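Sugar-phosphate aldolase (Thermotoga maritima, PDB 1PVT) belongs to the class II aldolase and adducin family, an alpha/beta fold built round a mixed beta-sheet with helices packed against it. Local coordinates at residues 5-10 with 59-64; 36-41 with 91-96; 111-116 with 181-186. All coordinates share one frame; numbering follows the deposited sequence.

All three contacts belong to the class II aldolase and adducin N-terminal domain. Contact 1 (helix 2-19 on strand 58-63) and contact 2 (the loop after strand 28-34 against strand 89-92) reach the same mixed sheet. Their centres are about 10 Å apart, and they touch where Y59 OH meets Y41 OH at 2.5 Å, a probable hydrogen bond. Their segments alternate along the chain; through these contacts the N-terminal helix and the loop both pack on this part of the sheet. Contact 3 comes later in sequence, where helices 103-115 and 173-182 end. Its centre is about 20 Å from that of contact 1 and about 25 Å from that of contact 2, and it touches neither.

Contact 1 (5-10 with 59-64); sequences ETIREI and YLLITA
L61 projects from strand 58-63 into a cluster formed by T6, I7 and I10 of helix 2-19, a helix-on-sheet packing of the alpha/beta fold. The two segment axes come within 10.3 Å and run roughly the same way, 31° apart. The I7 side chain lies across the leucine at about a right angle. With CG1 beside the backbone N (chi1 -56°) and a second bend at chi2, -47°, its CD1 is carried to the forked end of the leucine, 3.2 Å from both L61 CD2 and L61 CD1, a tight fit for methyl groups. I10 crosses L61 more obliquely and works nearer the strand backbone, its CD1 4.0 Å from L61 CB. V32 and I79, on the strands next to 58-63, also touch I10 and L61 respectively, so the patch spans three strands. L60 and I62 instead reach H110 and H106 of helix 103-115. T6 splits its two branches: OG1 is hydrogen-bonded to the carbonyl O of H2 one turn earlier in the helix, whereas the methyl CG2 faces the strand, 3.5 Å from L61 CD1.

Contact 2 (36-41 with 91-96); sequences ERPEGY and EILHGN
One methyl group, L93 CD2, sits in the corner between two rings of the 36-41 loop, P38 and Y41, and it is offered from an irregular point at the end of strand 89-92, an inner strand of the sheet. L93 and H94 both face L81 on strand 79-84, a classic beta bulge, and the chain turns a corner at L93. The loop has its own sharp bend, an inverse gamma turn centred on G40 that separates the two rings. P38 meets the leucine at about a right angle, with CG 3.5 Å and CB 3.6 Å from L93 CD2. The same methyl lies over one face of the Y41 ring, offset toward the rim, with Y41 CE2 4.2 Å away. E91 comes toward the hydroxyl of the same tyrosine: CG stands between the backbone N and the carbonyl carbon (chi1 44°), and the rest of the chain is extended. Its carboxylate plane is turned 69° from the ring, and E91 OE1 remains 4.1 Å from Y41 OH, too far for a hydrogen bond. That hydroxyl is instead hydrogen-bonded to Y59 OH of strand 58-63. Cohesion between these segments therefore comes from apolar packing round L93, while the carboxylate of E91 may polarise the tyrosine hydroxyl from a distance.

Contact 3 (111-116 with 181-186); sequences AKFKEM and EKSEGK
Two bends in the selenomethionine M116 (chi2 -56°, chi3 -130°) fold its terminal methyl toward E184, whose chain leaves with CG anti to the backbone N and then turns at chi2, 64°. Though the first bond of E184 leads away from the 111-116 segment, this turn returns the carboxylate to it. The two side chains cross at about a right angle, and M116 CE lies 3.4 Å from E184 OE2 but 4.1 Å from E184 OE1, so the methyl meets chiefly one oxygen, in van der Waals contact. Both residues are exposed. The meeting place is where two helices finish: 103-115, which packs on the sheet, and 173-182, the helical link of a beta-alpha-beta crossover between the parallel strands 163-165 and 188-191. Deeper in, F113 reaches from the last turn of helix 103-115 toward S183, the residue at which the second helix gives way to loop. F113 CZ stands 4.1 Å from S183 OG, which approaches the ring obliquely. The ring packs edge-to-face with F199 of strand 196-200, and the F113 side chain also touches R33 of strand 28-34. Beyond S183, G185 takes positive phi as the chain turns toward strand 188-191, and the carbonyl O of K186 accepts a hydrogen bond from K120 NZ.

Contact 1 (5-10 with 59-64)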
loop_
_atom_site.group_PDB
_atom_site.type_symbol
_atom_site.label_atom_id
_atom_site.label_comp_id
_atom_site.label_asym_id
_atom_site.label_seq_id
_atom_site.Cartn_x
_atom_site.Cartn_y
_atom_site.Cartn_z
ATOM N N GLU A 5 -14.659 2.793 12.474
ATOM C CA GLU A 5 -15.142 1.694 11.631
ATOM C C GLU A 5 -14.064 1.404 10.579
ATOM O O GLU A 5 -13.765 0.246 10.278
ATOM C CB GLU A 5 -16.457 2.097 10.939
ATOM C CG GLU A 5 -16.968 1.107 9.879
ATOM C CD GLU A 5 -18.227 1.590 9.133
ATOM O OE1 GLU A 5 -19.297 1.736 9.775
ATOM O OE2 GLU A 5 -18.149 1.821 7.899
ATOM N N THR A 6 -13.495 2.474 10.025
ATOM C CA THR A 6 -12.437 2.384 9.031
ATOM C C THR A 6 -11.381 1.427 9.580
ATOM O O THR A 6 -10.819 0.601 8.843
ATOM C CB THR A 6 -11.812 3.782 8.787
ATOM O OG1 THR A 6 -12.730 4.600 8.052
ATOM C CG2 THR A 6 -10.528 3.674 8.009
ATOM N N ILE A 7 -11.137 1.548 10.886
ATOM C CA ILE A 7 -10.176 0.717 11.611
ATOM C C ILE A 7 -10.494 -0.749 11.427
ATOM O O ILE A 7 -9.615 -1.555 11.124
ATOM C CB ILE A 7 -10.219 0.989 13.114
ATOM C CG1 ILE A 7 -9.977 2.469 13.383
ATOM C CG2 ILE A 7 -9.207 0.121 13.814
ATOM C CD1 ILE A 7 -8.809 3.036 12.637
ATOM N N ARG A 8 -11.759 -1.087 11.645
ATOM C CA ARG A 8 -12.220 -2.452 11.484
ATOM C C ARG A 8 -11.975 -2.875 10.043
ATOM O O ARG A 8 -11.586 -4.011 9.784
ATOM C CB ARG A 8 -13.713 -2.546 11.832
ATOM C CG ARG A 8 -13.981 -2.582 13.333
ATOM C CD ARG A 8 -15.298 -1.917 13.717
ATOM N NE ARG A 8 -15.483 -1.866 15.174
ATOM C CZ ARG A 8 -16.224 -0.956 15.814
ATOM N NH1 ARG A 8 -16.855 -0.004 15.130
ATOM N NH2 ARG A 8 -16.349 -1.001 17.140
ATOM N N GLU A 9 -12.174 -1.946 9.111
ATOM C CA GLU A 9 -11.988 -2.228 7.690
ATOM C C GLU A 9 -10.535 -2.528 7.404
ATOM O O GLU A 9 -10.202 -3.325 6.525
ATOM C CB GLU A 9 -12.434 -1.042 6.845
ATOM C CG GLU A 9 -13.085 -1.466 5.545
ATOM C CD GLU A 9 -13.008 -0.389 4.474
ATOM O OE1 GLU A 9 -13.401 0.774 4.773
ATOM O OE2 GLU A 9 -12.557 -0.714 3.339
ATOM N N ILE A 10 -9.668 -1.864 8.149
ATOM C CA ILE A 10 -8.245 -2.080 8.006
ATOM C C ILE A 10 -7.867 -3.403 8.653
ATOM O O ILE A 10 -7.137 -4.201 8.066
ATOM C CB ILE A 10 -7.449 -0.956 8.680
ATOM C CG1 ILE A 10 -7.516 0.296 7.799
ATOM C CG2 ILE A 10 -5.998 -1.418 8.975
ATOM C CD1 ILE A 10 -6.645 1.458 8.288
ATOM N N TYR A 59 -5.501 13.762 7.867
ATOM C CA TYR A 59 -5.543 12.791 8.950
ATOM C C TYR A 59 -5.428 11.435 8.284
ATOM O O TYR A 59 -6.224 11.101 7.410
ATOM C CB TYR A 59 -6.876 12.832 9.686
ATOM C CG TYR A 59 -7.123 14.066 10.500
ATOM C CD1 TYR A 59 -6.670 14.168 11.813
ATOM C CD2 TYR A 59 -7.871 15.113 9.978
ATOM C CE1 TYR A 59 -6.973 15.285 12.587
ATOM C CE2 TYR A 59 -8.173 16.229 10.735
ATOM C CZ TYR A 59 -7.732 16.314 12.037
ATOM O OH TYR A 59 -8.089 17.422 12.773
ATOM N N LEU A 60 -4.436 10.651 8.672
ATOM C CA LEU A 60 -4.314 9.343 8.070
ATOM C C LEU A 60 -3.995 8.248 9.083
ATOM O O LEU A 60 -3.254 8.449 10.061
ATOM C CB LEU A 60 -3.271 9.344 6.940
ATOM C CG LEU A 60 -1.835 8.927 7.277
ATOM C CD1 LEU A 60 -1.124 8.406 6.031
ATOM C CD2 LEU A 60 -1.096 10.100 7.888
ATOM N N LEU A 61 -4.601 7.091 8.829
ATOM C CA LEU A 61 -4.438 5.896 9.634
ATOM C C LEU A 61 -3.381 5.068 8.934
ATOM O O LEU A 61 -3.477 4.812 7.735
ATOM C CB LEU A 61 -5.758 5.119 9.686
ATOM C CG LEU A 61 -6.851 5.606 10.646
ATOM C CD1 LEU A 61 -8.213 5.067 10.221
ATOM C CD2 LEU A 61 -6.489 5.176 12.070
ATOM N N ILE A 62 -2.359 4.667 9.671
ATOM C CA ILE A 62 -1.310 3.862 9.080
ATOM C C ILE A 62 -0.796 2.887 10.119
ATOM O O ILE A 62 -0.754 3.187 11.307
ATOM C CB ILE A 62 -0.148 4.741 8.573
ATOM C CG1 ILE A 62 0.865 3.887 7.806
ATOM C CG2 ILE A 62 0.545 5.404 9.745
ATOM C CD1 ILE A 62 1.970 4.688 7.148
ATOM N N THR A 63 -0.426 1.701 9.664
ATOM C CA THR A 63 0.086 0.689 10.563
ATOM C C THR A 63 1.317 1.275 11.237
ATOM O O THR A 63 2.026 2.089 10.649
ATOM C CB THR A 63 0.435 -0.621 9.794
ATOM O OG1 THR A 63 1.099 -0.309 8.563
ATOM C CG2 THR A 63 -0.820 -1.395 9.473
ATOM N N ALA A 64 1.541 0.881 12.485
ATOM C CA ALA A 64 2.682 1.349 13.265
ATOM C C ALA A 64 3.933 0.578 12.898
ATOM O O ALA A 64 3.896 -0.346 12.099
ATOM C CB ALA A 64 2.408 1.195 14.752
#

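Contact 2 (36-41 with 91-96)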
loop_
_atom_site.group_PDB
_atom_site.type_symbol
_atom_site.label_atom_id
_atom_site.label_comp_id
_atom_site.label_asym_id
_atom_site.label_seq_id
_atom_site.Cartn_x
_atom_site.Cartn_y
_atom_site.Cartn_z
ATOM N N GLU A 36 -12.750 13.843 6.773
ATOM C CA GLU A 36 -13.153 14.800 7.791
ATOM C C GLU A 36 -12.057 14.921 8.842
ATOM O O GLU A 36 -10.884 15.105 8.510
ATOM C CB GLU A 36 -14.450 14.324 8.438
ATOM C CG GLU A 36 -15.416 13.742 7.428
ATOM C CD GLU A 36 -16.500 12.904 8.064
ATOM O OE1 GLU A 36 -17.385 13.490 8.720
ATOM O OE2 GLU A 36 -16.460 11.662 7.911
ATOM N N ARG A 37 -12.452 14.822 10.108
ATOM C CA ARG A 37 -11.522 14.902 11.230
ATOM C C ARG A 37 -12.037 14.000 12.332
ATOM O O ARG A 37 -13.243 13.848 12.505
ATOM C CB ARG A 37 -11.419 16.330 11.753
ATOM C CG ARG A 37 -11.118 17.332 10.670
ATOM C CD ARG A 37 -10.506 18.589 11.235
ATOM N NE ARG A 37 -10.044 19.471 10.169
ATOM C CZ ARG A 37 -9.367 20.593 10.381
ATOM N NH1 ARG A 37 -9.081 20.955 11.623
ATOM N NH2 ARG A 37 -8.979 21.351 9.360
ATOM N N PRO A 38 -11.125 13.391 13.096
ATOM C CA PRO A 38 -11.413 12.477 14.209
ATOM C C PRO A 38 -12.296 13.060 15.319
ATOM O O PRO A 38 -11.932 14.060 15.934
ATOM C CB PRO A 38 -10.020 12.121 14.723
ATOM C CG PRO A 38 -9.163 12.248 13.493
ATOM C CD PRO A 38 -9.675 13.514 12.882
ATOM N N GLU A 39 -13.447 12.433 15.574
ATOM C CA GLU A 39 -14.354 12.898 16.629
ATOM C C GLU A 39 -13.689 12.740 17.997
ATOM O O GLU A 39 -13.609 13.695 18.774
ATOM C CB GLU A 39 -15.687 12.120 16.607
ATOM C CG GLU A 39 -16.565 12.338 17.865
ATOM C CD GLU A 39 -17.971 11.742 17.756
ATOM O OE1 GLU A 39 -18.102 10.550 17.385
ATOM O OE2 GLU A 39 -18.946 12.471 18.057
ATOM N N GLY A 40 -13.221 11.531 18.293
ATOM C CA GLY A 40 -12.552 11.304 19.559
ATOM C C GLY A 40 -11.190 11.966 19.502
ATOM O O GLY A 40 -10.151 11.297 19.541
ATOM N N TYR A 41 -11.190 13.291 19.389
ATOM C CA TYR A 41 -9.936 14.024 19.312
ATOM C C TYR A 41 -9.150 13.811 20.591
ATOM O O TYR A 41 -9.620 14.141 21.683
ATOM C CB TYR A 41 -10.177 15.520 19.075
ATOM C CG TYR A 41 -9.288 16.032 17.971
ATOM C CD1 TYR A 41 -9.796 16.266 16.686
ATOM C CD2 TYR A 41 -7.912 16.177 18.177
ATOM C CE1 TYR A 41 -8.952 16.624 15.633
ATOM C CE2 TYR A 41 -7.059 16.530 17.135
ATOM C CZ TYR A 41 -7.583 16.752 15.867
ATOM O OH TYR A 41 -6.730 17.095 14.841
ATOM N N GLU A 91 1.219 14.869 14.729
ATOM C CA GLU A 91 0.804 14.408 16.046
ATOM C C GLU A 91 0.067 13.066 16.031
ATOM O O GLU A 91 -0.666 12.754 15.092
ATOM C CB GLU A 91 -0.047 15.496 16.708
ATOM C CG GLU A 91 -1.080 16.131 15.772
ATOM C CD GLU A 91 -1.747 17.374 16.367
ATOM O OE1 GLU A 91 -2.778 17.828 15.807
ATOM O OE2 GLU A 91 -1.235 17.898 17.387
ATOM N N ILE A 92 0.287 12.272 17.073
ATOM C CA ILE A 92 -0.345 10.972 17.188
ATOM C C ILE A 92 -1.603 11.027 18.043
ATOM O O ILE A 92 -1.550 11.389 19.217
ATOM C CB ILE A 92 0.606 9.963 17.807
ATOM C CG1 ILE A 92 1.821 9.795 16.898
ATOM C CG2 ILE A 92 -0.116 8.646 18.034
ATOM C CD1 ILE A 92 2.882 8.848 17.452
ATOM N N LEU A 93 -2.734 10.666 17.438
ATOM C CA LEU A 93 -4.035 10.640 18.116
ATOM C C LEU A 93 -4.281 9.244 18.694
ATOM O O LEU A 93 -4.686 9.107 19.852
ATOM C CB LEU A 93 -5.163 10.996 17.137
ATOM C CG LEU A 93 -5.466 12.471 16.834
ATOM C CD1 LEU A 93 -4.210 13.189 16.368
ATOM C CD2 LEU A 93 -6.566 12.560 15.776
ATOM N N HIS A 94 -4.054 8.216 17.875
ATOM C CA HIS A 94 -4.205 6.829 18.310
ATOM C C HIS A 94 -2.939 6.046 17.939
ATOM O O HIS A 94 -2.238 6.393 16.976
ATOM C CB HIS A 94 -5.454 6.178 17.682
ATOM C CG HIS A 94 -5.687 4.756 18.121
ATOM N ND1 HIS A 94 -5.355 4.294 19.381
ATOM C CD2 HIS A 94 -6.228 3.696 17.468
ATOM C CE1 HIS A 94 -5.677 3.016 19.483
ATOM N NE2 HIS A 94 -6.209 2.628 18.337
ATOM N N GLY A 95 -2.640 5.011 18.724
ATOM C CA GLY A 95 -1.469 4.192 18.470
ATOM C C GLY A 95 -0.634 3.975 19.714
ATOM O O GLY A 95 -0.817 4.655 20.716
ATOM N N ASN A 96 0.289 3.022 19.653
ATOM C CA ASN A 96 1.152 2.736 20.785
ATOM C C ASN A 96 2.600 3.043 20.466
ATOM O O ASN A 96 3.425 3.178 21.368
ATOM C CB ASN A 96 1.002 1.279 21.200
ATOM C CG ASN A 96 -0.041 1.100 22.272
ATOM O OD1 ASN A 96 -1.012 1.852 22.339
ATOM N ND2 ASN A 96 0.148 0.095 23.116
#

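Contact 3 (111-116 with 181-186)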
loop_
_atom_site.group_PDB
_atom_site.type_symbol
_atom_site.label_atom_id
_atom_site.label_comp_id
_atom_site.label_asym_id
_atom_site.label_seq_id
_atom_site.Cartn_x
_atom_site.Cartn_y
_atom_site.Cartn_z
ATOM N N ALA A 111 -0.353 12.830 -0.089
ATOM C CA ALA A 111 -0.418 14.244 -0.417
ATOM C C ALA A 111 -0.883 14.412 -1.868
ATOM O O ALA A 111 -1.921 15.021 -2.140
ATOM C CB ALA A 111 0.949 14.888 -0.210
ATOM N N LYS A 112 -0.131 13.832 -2.797
ATOM C CA LYS A 112 -0.442 13.935 -4.220
ATOM C C LYS A 112 -1.830 13.434 -4.570
ATOM O O LYS A 112 -2.502 13.992 -5.430
ATOM C CB LYS A 112 0.605 13.172 -5.029
ATOM C CG LYS A 112 2.043 13.400 -4.532
ATOM C CD LYS A 112 2.501 14.878 -4.604
ATOM C CE LYS A 112 2.759 15.345 -6.051
ATOM N NZ LYS A 112 3.363 16.722 -6.152
ATOM N N PHE A 113 -2.252 12.373 -3.902
ATOM C CA PHE A 113 -3.568 11.799 -4.139
ATOM C C PHE A 113 -4.665 12.774 -3.730
ATOM O O PHE A 113 -5.700 12.888 -4.388
ATOM C CB PHE A 113 -3.714 10.495 -3.347
ATOM C CG PHE A 113 -3.453 9.257 -4.157
ATOM C CD1 PHE A 113 -3.597 7.999 -3.581
ATOM C CD2 PHE A 113 -3.111 9.345 -5.509
ATOM C CE1 PHE A 113 -3.413 6.846 -4.332
ATOM C CE2 PHE A 113 -2.922 8.200 -6.275
ATOM C CZ PHE A 113 -3.076 6.945 -5.685
ATOM N N LYS A 114 -4.425 13.465 -2.624
ATOM C CA LYS A 114 -5.371 14.435 -2.106
ATOM C C LYS A 114 -5.600 15.501 -3.176
ATOM O O LYS A 114 -6.732 15.942 -3.401
ATOM C CB LYS A 114 -4.807 15.070 -0.834
ATOM C CG LYS A 114 -5.821 15.840 -0.009
ATOM C CD LYS A 114 -5.161 16.461 1.212
ATOM C CE LYS A 114 -6.173 17.174 2.094
ATOM N NZ LYS A 114 -7.097 16.222 2.763
ATOM N N GLU A 115 -4.517 15.898 -3.840
ATOM C CA GLU A 115 -4.576 16.900 -4.900
ATOM C C GLU A 115 -5.075 16.298 -6.212
ATOM O O GLU A 115 -6.062 16.761 -6.785
ATOM C CB GLU A 115 -3.189 17.515 -5.117
ATOM C CG GLU A 115 -2.719 18.419 -3.977
ATOM C CD GLU A 115 -1.323 19.003 -4.203
ATOM O OE1 GLU A 115 -1.049 19.476 -5.331
ATOM O OE2 GLU A 115 -0.506 19.000 -3.248
HETATM N N MSE A 116 -4.388 15.257 -6.671
HETATM C CA MSE A 116 -4.725 14.576 -7.917
HETATM C C MSE A 116 -6.038 13.829 -7.897
HETATM O O MSE A 116 -7.074 14.352 -8.300
HETATM C CB MSE A 116 -3.612 13.599 -8.287
HETATM C CG MSE A 116 -2.386 14.296 -8.811
HETATM SE SE MSE A 116 -2.881 15.402 -10.331
HETATM C CE MSE A 116 -1.523 14.811 -11.608
ATOM N N GLU A 181 4.652 9.275 -9.614
ATOM C CA GLU A 181 4.836 9.523 -11.042
ATOM C C GLU A 181 4.369 8.347 -11.898
ATOM O O GLU A 181 3.620 8.525 -12.865
ATOM C CB GLU A 181 6.306 9.808 -11.329
ATOM C CG GLU A 181 6.903 10.834 -10.394
ATOM C CD GLU A 181 8.362 11.102 -10.693
ATOM O OE1 GLU A 181 9.127 10.119 -10.814
ATOM O OE2 GLU A 181 8.740 12.293 -10.797
ATOM N N LYS A 182 4.827 7.150 -11.543
ATOM C CA LYS A 182 4.463 5.937 -12.262
ATOM C C LYS A 182 3.000 5.645 -11.949
ATOM O O LYS A 182 2.258 5.115 -12.776
ATOM C CB LYS A 182 5.337 4.778 -11.792
ATOM C CG LYS A 182 6.736 5.192 -11.351
ATOM C CD LYS A 182 7.536 5.825 -12.479
ATOM C CE LYS A 182 8.871 6.363 -11.966
ATOM N NZ LYS A 182 9.733 5.306 -11.355
ATOM N N SER A 183 2.596 6.010 -10.738
ATOM C CA SER A 183 1.232 5.799 -10.283
ATOM C C SER A 183 0.266 6.839 -10.856
ATOM O O SER A 183 -0.755 7.160 -10.240
ATOM C CB SER A 183 1.192 5.851 -8.757
ATOM O OG SER A 183 -0.135 5.719 -8.278
ATOM N N GLU A 184 0.586 7.366 -12.036
ATOM C CA GLU A 184 -0.263 8.377 -12.661
ATOM C C GLU A 184 -1.619 7.783 -13.027
ATOM O O GLU A 184 -1.740 7.028 -13.995
ATOM C CB GLU A 184 0.423 8.947 -13.913
ATOM C CG GLU A 184 -0.292 10.143 -14.573
ATOM C CD GLU A 184 -0.348 11.388 -13.688
ATOM O OE1 GLU A 184 0.715 11.828 -13.189
ATOM O OE2 GLU A 184 -1.456 11.934 -13.499
ATOM N N GLY A 185 -2.634 8.123 -12.234
ATOM C CA GLY A 185 -3.979 7.628 -12.481
ATOM C C GLY A 185 -4.079 6.114 -12.513
ATOM O O GLY A 185 -5.134 5.563 -12.841
ATOM N N LYS A 186 -2.977 5.443 -12.180
ATOM C CA LYS A 186 -2.927 3.987 -12.159
ATOM C C LYS A 186 -3.309 3.472 -10.775
ATOM O O LYS A 186 -3.211 4.207 -9.789
ATOM C CB LYS A 186 -1.524 3.509 -12.545
ATOM C CG LYS A 186 -1.154 3.869 -13.973
ATOM C CD LYS A 186 -0.039 2.999 -14.509
ATOM C CE LYS A 186 0.006 3.073 -16.025
ATOM N NZ LYS A 186 1.024 2.152 -16.595
#